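PDB 5MUA: ricin B-related lectin from Polyporus squamosus, which probably binds carbohydrate through its ricin-type beta-trefoil lectin domain, which here holds galactose, and adds a calcium-binding papain-like part that takes up the inhibitor E-64. Local coordinates for residues B[54-59]-B[94-99]; B[70-75]-B[85-90]. All coordinates share one frame; numbering follows the deposited sequence.

Interaction 1 of 2, residues B[54-59]-B[94-99]; sequences VGEADT and NQKWII. With GAL (beta-D-galactopyranose), chain J.
T59 and I98 face each other as an antiparallel non-hydrogen-bonded pair with CA atoms 4.4 Å apart, and beside them I99 N gives a hydrogen bond of 3.1 Å to D58 O. D58 O also receives the CA-H of I98, while T59 CA sends a similar CA-H...O contact to W97 O. A type II turn from E56 to T59 leads in. D58 takes its third position with positive phi (54°), which an aspartate tolerates better than a beta-branched residue. The hydroxyl of T59 is spent inside the turn: OG1, beside its own backbone N (chi1 -55°), donates to A57 O at 2.8 Å from above the carbonyl plane. The same torsion leaves the methyl CG2 anti to N, where it meets K96 CB at 3.9 Å, and I98 CG1, anti to its carbonyl carbon, lies against T59 OG1.

The methylenes of K96 lie along V54 and T59, a course that a long flexible chain allows. Its CE is 3.8 Å from V54 CG2 and passes E56 OE1 at 3.5 Å, the glutamate crossing it at about a right angle. A bend at chi4 (70°) ends the otherwise extended chain, leaving K96 NZ 4.7 Å from E56 OE1, too far for a salt bridge; E56 pairs instead with K111 through OE2. At the far end, N94 ND2 gives galactose O3 a nearly straight bond of 2.9 Å, and ND2 also bonds L73 O.

Q95-K96-W97 fits the QxW signature of ricin-type trefoils. Q95 is bonded to D72, R88 and T90, and the W97 indole reaches M71 O through NE1 while packing on V62, L73 and I108. Strand 97-100 runs between strands 59-64 and 107-110, with 54-59 forming the turn that leads into the former.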
loop_
_atom_site.group_PDB
_atom_site.type_symbol
_atom_site.label_atom_id
_atom_site.label_comp_id
_atom_site.label_asym_id
_atom_site.label_seq_id
_atom_site.Cartn_x
_atom_site.Cartn_y
_atom_site.Cartn_z
ATOM N N VAL B 54 30.751 8.143 -8.748
ATOM C CA VAL B 54 31.106 7.317 -9.892
ATOM C C VAL B 54 32.441 6.553 -9.714
ATOM O O VAL B 54 33.008 6.121 -10.673
ATOM C CB VAL B 54 31.165 8.080 -11.223
ATOM C CG1 VAL B 54 29.782 8.531 -11.674
ATOM C CG2 VAL B 54 32.116 9.226 -11.106
ATOM N N GLY B 55 32.925 6.391 -8.501
ATOM C CA GLY B 55 34.132 5.557 -8.249
ATOM C C GLY B 55 35.441 6.271 -8.591
ATOM O O GLY B 55 36.410 5.615 -8.952
ATOM N N GLU B 56 35.475 7.592 -8.500
ATOM C CA GLU B 56 36.723 8.373 -8.588
ATOM C C GLU B 56 36.632 9.419 -7.523
ATOM O O GLU B 56 35.552 9.964 -7.280
ATOM C CB GLU B 56 36.880 9.049 -9.951
ATOM C CG GLU B 56 36.394 8.198 -11.138
ATOM C CD GLU B 56 36.385 8.985 -12.446
ATOM O OE1 GLU B 56 35.430 8.794 -13.266
ATOM O OE2 GLU B 56 37.349 9.789 -12.613
ATOM N N ALA B 57 37.748 9.718 -6.901
ATOM C CA ALA B 57 37.817 10.597 -5.754
ATOM C C ALA B 57 36.975 11.881 -5.959
ATOM O O ALA B 57 37.143 12.597 -6.935
ATOM C CB ALA B 57 39.270 10.985 -5.466
ATOM N N ASP B 58 36.044 12.135 -5.045
ATOM C CA ASP B 58 35.240 13.340 -5.070
ATOM C C ASP B 58 34.484 13.628 -6.381
ATOM O O ASP B 58 34.111 14.772 -6.652
ATOM C CB ASP B 58 36.110 14.526 -4.662
ATOM C CG ASP B 58 36.833 14.277 -3.380
ATOM O OD1 ASP B 58 36.155 14.175 -2.336
ATOM O OD2 ASP B 58 38.083 14.199 -3.410
ATOM N N THR B 59 34.180 12.586 -7.162
ATOM C CA THR B 59 33.567 12.777 -8.450
ATOM C C THR B 59 32.182 12.139 -8.480
ATOM O O THR B 59 32.000 11.040 -7.956
ATOM C CB THR B 59 34.468 12.181 -9.542
ATOM O OG1 THR B 59 35.776 12.787 -9.390
ATOM C CG2 THR B 59 33.939 12.490 -10.895
ATOM N N ASN B 94 31.907 15.179 -19.215
ATOM C CA ASN B 94 31.163 16.459 -19.087
ATOM C C ASN B 94 29.839 16.277 -18.352
ATOM O O ASN B 94 29.036 17.199 -18.279
ATOM C CB ASN B 94 30.905 17.116 -20.443
ATOM C CG ASN B 94 29.882 16.333 -21.298
ATOM O OD1 ASN B 94 29.909 15.093 -21.327
ATOM N ND2 ASN B 94 28.995 17.048 -21.964
ATOM N N GLN B 95 29.543 15.090 -17.868
ATOM C CA GLN B 95 28.469 14.862 -16.844
ATOM C C GLN B 95 29.002 14.415 -15.482
ATOM O O GLN B 95 28.235 13.961 -14.616
ATOM C CB GLN B 95 27.434 13.823 -17.361
ATOM C CG GLN B 95 26.828 14.285 -18.686
ATOM C CD GLN B 95 25.776 13.359 -19.200
ATOM O OE1 GLN B 95 25.620 12.212 -18.689
ATOM N NE2 GLN B 95 24.952 13.870 -20.127
ATOM N N LYS B 96 30.322 14.450 -15.298
ATOM C CA LYS B 96 30.933 14.126 -14.054
ATOM C C LYS B 96 31.477 15.396 -13.444
ATOM O O LYS B 96 32.056 16.251 -14.160
ATOM C CB LYS B 96 32.084 13.152 -14.252
ATOM C CG LYS B 96 31.596 11.755 -14.675
ATOM C CD LYS B 96 32.797 10.819 -14.882
ATOM C CE LYS B 96 32.425 9.349 -14.907
ATOM N NZ LYS B 96 31.688 8.997 -16.117
ATOM N N TRP B 97 31.267 15.488 -12.147
ATOM C CA TRP B 97 31.466 16.735 -11.376
ATOM C C TRP B 97 32.266 16.481 -10.103
ATOM O O TRP B 97 31.938 15.570 -9.340
ATOM C CB TRP B 97 30.105 17.334 -11.047
ATOM C CG TRP B 97 29.322 17.656 -12.261
ATOM C CD1 TRP B 97 28.333 16.908 -12.824
ATOM C CD2 TRP B 97 29.477 18.800 -13.114
ATOM N NE1 TRP B 97 27.911 17.492 -13.954
ATOM C CE2 TRP B 97 28.564 18.658 -14.169
ATOM C CE3 TRP B 97 30.314 19.909 -13.105
ATOM C CZ2 TRP B 97 28.415 19.617 -15.195
ATOM C CZ3 TRP B 97 30.145 20.922 -14.107
ATOM C CH2 TRP B 97 29.258 20.758 -15.156
ATOM N N ILE B 98 33.346 17.241 -9.928
ATOM C CA ILE B 98 34.235 17.138 -8.797
ATOM C C ILE B 98 33.723 18.193 -7.842
ATOM O O ILE B 98 33.734 19.399 -8.160
ATOM C CB ILE B 98 35.738 17.337 -9.163
ATOM C CG1 ILE B 98 36.197 16.188 -10.117
ATOM C CG2 ILE B 98 36.562 17.234 -7.892
ATOM C CD1 ILE B 98 37.582 16.377 -10.770
ATOM N N ILE B 99 33.305 17.741 -6.670
ATOM C CA ILE B 99 32.690 18.615 -5.645
ATOM C C ILE B 99 33.631 18.651 -4.472
ATOM O O ILE B 99 33.836 17.640 -3.856
ATOM C CB ILE B 99 31.318 18.106 -5.259
ATOM C CG1 ILE B 99 30.386 18.190 -6.480
ATOM C CG2 ILE B 99 30.744 18.966 -4.117
ATOM C CD1 ILE B 99 29.089 17.465 -6.270
HETATM C C1 GAL J . 27.200 17.055 -26.971
HETATM C C2 GAL J . 27.558 16.378 -25.648
HETATM C C3 GAL J . 26.384 16.186 -24.710
HETATM C C4 GAL J . 25.622 17.514 -24.591
HETATM C C5 GAL J . 25.302 18.089 -25.997
HETATM C C6 GAL J . 24.672 19.466 -25.968
HETATM O O1 GAL J . 28.423 17.372 -27.569
HETATM O O2 GAL J . 28.109 15.084 -25.946
HETATM O O3 GAL J . 26.921 15.686 -23.457
HETATM O O4 GAL J . 26.490 18.413 -23.853
HETATM O O5 GAL J . 26.501 18.239 -26.775
HETATM O O6 GAL J . 24.318 19.821 -27.294
#

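Interaction 2 of 2, residues B[70-75]-B[85-90]; sequences YMDLAG and IGYRPT. With GAL (beta-D-galactopyranose), chain J.
D72 and Y87 run side by side on one face of a short antiparallel ladder, in which Y70 with Y87 and D72 with I85 are hydrogen-bonded pairs. On the reverse face M71 lies opposite G86, which has no side chain. With CG anti to its backbone N (chi1 169°), D72 carries its carboxylate past Y87 CB, 3.4 Å from OD2, and out to the sugar. One oxygen serves each hydroxyl: galactose O3 donates to D72 OD2 at 2.6 Å, and O4 to OD1 at a very short 2.5 Å. An aspartate suits this place because its two oxygens can accept from neighbouring hydroxyls at once.

Strands 70-73 and 82-87 form a beta hairpin of the trefoil, and its D72-bearing face is one wall of the galactose pocket. The Y87 ring lies flat against the sugar, with C4 of galactose over its centre, 3.6 Å above the plane, and C3 and C5 to either side, a CH-pi arrangement familiar from galactose-binding lectins. I85 brings CD1 to within 3.7 Å of galactose C6, its CG1 lying between N and the carbonyl carbon (chi1 63°), and A74 CB packs against that same methyl. G75 N gives galactose O4 a further bond of 2.9 Å; H76 and N94 also hydrogen-bond the sugar. Away from it, Y70 CE1 rests 3.5 Å from P89 CB, the rigid proline crossing the ring obliquely.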
loop_
_atom_site.group_PDB
_atom_site.type_symbol
_atom_site.label_atom_id
_atom_site.label_comp_id
_atom_site.label_asym_id
_atom_site.label_seq_id
_atom_site.Cartn_x
_atom_site.Cartn_y
_atom_site.Cartn_z
ATOM N N TYR B 70 20.659 14.544 -16.552
ATOM C CA TYR B 70 21.940 14.759 -15.894
ATOM C C TYR B 70 22.470 16.166 -16.168
ATOM O O TYR B 70 22.489 16.628 -17.306
ATOM C CB TYR B 70 22.961 13.721 -16.383
ATOM C CG TYR B 70 22.647 12.334 -15.823
ATOM C CD1 TYR B 70 21.603 11.557 -16.335
ATOM C CD2 TYR B 70 23.352 11.825 -14.724
ATOM C CE1 TYR B 70 21.278 10.339 -15.792
ATOM C CE2 TYR B 70 23.100 10.559 -14.235
ATOM C CZ TYR B 70 22.048 9.829 -14.759
ATOM O OH TYR B 70 21.739 8.653 -14.191
ATOM N N MET B 71 22.975 16.794 -15.127
ATOM C CA MET B 71 23.673 18.112 -15.245
ATOM C C MET B 71 24.882 17.893 -16.162
ATOM O O MET B 71 25.703 16.980 -15.949
ATOM C CB MET B 71 24.118 18.598 -13.928
ATOM C CG MET B 71 24.687 20.005 -13.967
ATOM S SD MET B 71 25.272 20.510 -12.274
ATOM C CE MET B 71 23.785 21.111 -11.469
ATOM N N ASP B 72 24.962 18.702 -17.208
ATOM C CA ASP B 72 25.853 18.413 -18.328
ATOM C C ASP B 72 26.438 19.767 -18.809
ATOM O O ASP B 72 25.723 20.773 -18.926
ATOM C CB ASP B 72 24.988 17.685 -19.395
ATOM C CG ASP B 72 25.681 17.516 -20.804
ATOM O OD1 ASP B 72 26.071 18.551 -21.427
ATOM O OD2 ASP B 72 25.644 16.362 -21.294
ATOM N N LEU B 73 27.747 19.777 -19.059
ATOM C CA LEU B 73 28.409 20.980 -19.562
ATOM C C LEU B 73 28.333 20.896 -21.115
ATOM O O LEU B 73 28.952 19.999 -21.736
ATOM C CB LEU B 73 29.850 21.040 -19.076
ATOM C CG LEU B 73 30.608 22.287 -19.518
ATOM C CD1 LEU B 73 29.999 23.595 -18.981
ATOM C CD2 LEU B 73 31.993 22.180 -18.949
ATOM N N ALA B 74 27.503 21.746 -21.697
ATOM C CA ALA B 74 27.093 21.651 -23.093
ATOM C C ALA B 74 28.253 21.555 -24.031
ATOM O O ALA B 74 29.222 22.357 -23.986
ATOM C CB ALA B 74 26.189 22.859 -23.495
ATOM N N GLY B 75 28.244 20.522 -24.843
ATOM C CA GLY B 75 29.263 20.369 -25.861
ATOM C C GLY B 75 30.684 20.098 -25.350
ATOM O O GLY B 75 31.671 20.166 -26.129
ATOM N N ILE B 85 23.302 22.349 -18.794
ATOM C CA ILE B 85 22.011 21.850 -19.240
ATOM C C ILE B 85 21.710 20.543 -18.515
ATOM O O ILE B 85 22.582 19.965 -17.841
ATOM C CB ILE B 85 22.025 21.639 -20.779
ATOM C CG1 ILE B 85 23.043 20.572 -21.209
ATOM C CG2 ILE B 85 22.298 22.969 -21.489
ATOM C CD1 ILE B 85 23.104 20.236 -22.692
ATOM N N GLY B 86 20.496 20.035 -18.736
ATOM C CA GLY B 86 20.133 18.692 -18.376
ATOM C C GLY B 86 20.110 17.818 -19.627
ATOM O O GLY B 86 19.564 18.224 -20.637
ATOM N N TYR B 87 20.804 16.693 -19.617
ATOM C CA TYR B 87 20.937 15.869 -20.824
ATOM C C TYR B 87 20.748 14.396 -20.399
ATOM O O TYR B 87 20.999 14.029 -19.245
ATOM C CB TYR B 87 22.305 16.082 -21.423
ATOM C CG TYR B 87 22.435 15.807 -22.890
ATOM C CD1 TYR B 87 21.932 16.704 -23.857
ATOM C CD2 TYR B 87 23.075 14.679 -23.340
ATOM C CE1 TYR B 87 22.030 16.445 -25.205
ATOM C CE2 TYR B 87 23.170 14.420 -24.698
ATOM C CZ TYR B 87 22.670 15.341 -25.613
ATOM O OH TYR B 87 22.816 15.100 -26.953
ATOM N N ARG B 88 20.389 13.568 -21.355
ATOM C CA ARG B 88 20.348 12.124 -21.143
ATOM C C ARG B 88 21.717 11.621 -20.735
ATOM O O ARG B 88 22.755 12.211 -21.124
ATOM C CB ARG B 88 19.881 11.406 -22.407
ATOM C CG ARG B 88 20.897 11.451 -23.538
ATOM C CD ARG B 88 20.378 10.867 -24.872
ATOM N NE ARG B 88 21.419 11.009 -25.880
ATOM C CZ ARG B 88 22.528 10.277 -25.983
ATOM N NH1 ARG B 88 22.767 9.245 -25.189
ATOM N NH2 ARG B 88 23.414 10.562 -26.940
ATOM N N PRO B 89 21.753 10.539 -19.978
ATOM C CA PRO B 89 23.033 10.037 -19.560
ATOM C C PRO B 89 23.914 9.565 -20.700
ATOM O O PRO B 89 23.471 8.773 -21.561
ATOM C CB PRO B 89 22.681 8.823 -18.667
ATOM C CG PRO B 89 21.265 8.460 -18.994
ATOM C CD PRO B 89 20.620 9.788 -19.353
ATOM N N THR B 90 25.181 9.995 -20.712
ATOM C CA THR B 90 26.103 9.549 -21.753
ATOM C C THR B 90 27.300 8.764 -21.207
ATOM O O THR B 90 28.071 8.228 -21.997
ATOM C CB THR B 90 26.642 10.774 -22.520
ATOM O OG1 THR B 90 27.362 11.572 -21.599
ATOM C CG2 THR B 90 25.507 11.547 -23.211
HETATM C C1 GAL J . 27.200 17.055 -26.971
HETATM C C2 GAL J . 27.558 16.378 -25.648
HETATM C C3 GAL J . 26.384 16.186 -24.710
HETATM C C4 GAL J . 25.622 17.514 -24.591
HETATM C C5 GAL J . 25.302 18.089 -25.997
HETATM C C6 GAL J . 24.672 19.466 -25.968
HETATM O O1 GAL J . 28.423 17.372 -27.569
HETATM O O2 GAL J . 28.109 15.084 -25.946
HETATM O O3 GAL J . 26.921 15.686 -23.457
HETATM O O4 GAL J . 26.490 18.413 -23.853
HETATM O O5 GAL J . 26.501 18.239 -26.775
HETATM O O6 GAL J . 24.318 19.821 -27.294
#

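Interaction 2 is nested within the chain loop closed by interaction 1, their centres 14 Å apart. Both are partly buried, with buried strand residues beside more exposed loops, and both touch the same galactose, interaction 1 through N94 at the end away from its own pairing. Residues 54-59 and 94-99 meet where a turn leads into a strand that pairs with strand 97-100, with one backbone bond and a lysine's aliphatic chain, whereas 70-75 and 85-90 form a hairpin with four backbone bonds and an acidic, aromatic sugar-binding face. Residues 94-97 join the two: Q95 NE2 shares D72 OD2 with the sugar, probably helping to fix the carboxylate's rotation, and N94 packs beside D72 OD1.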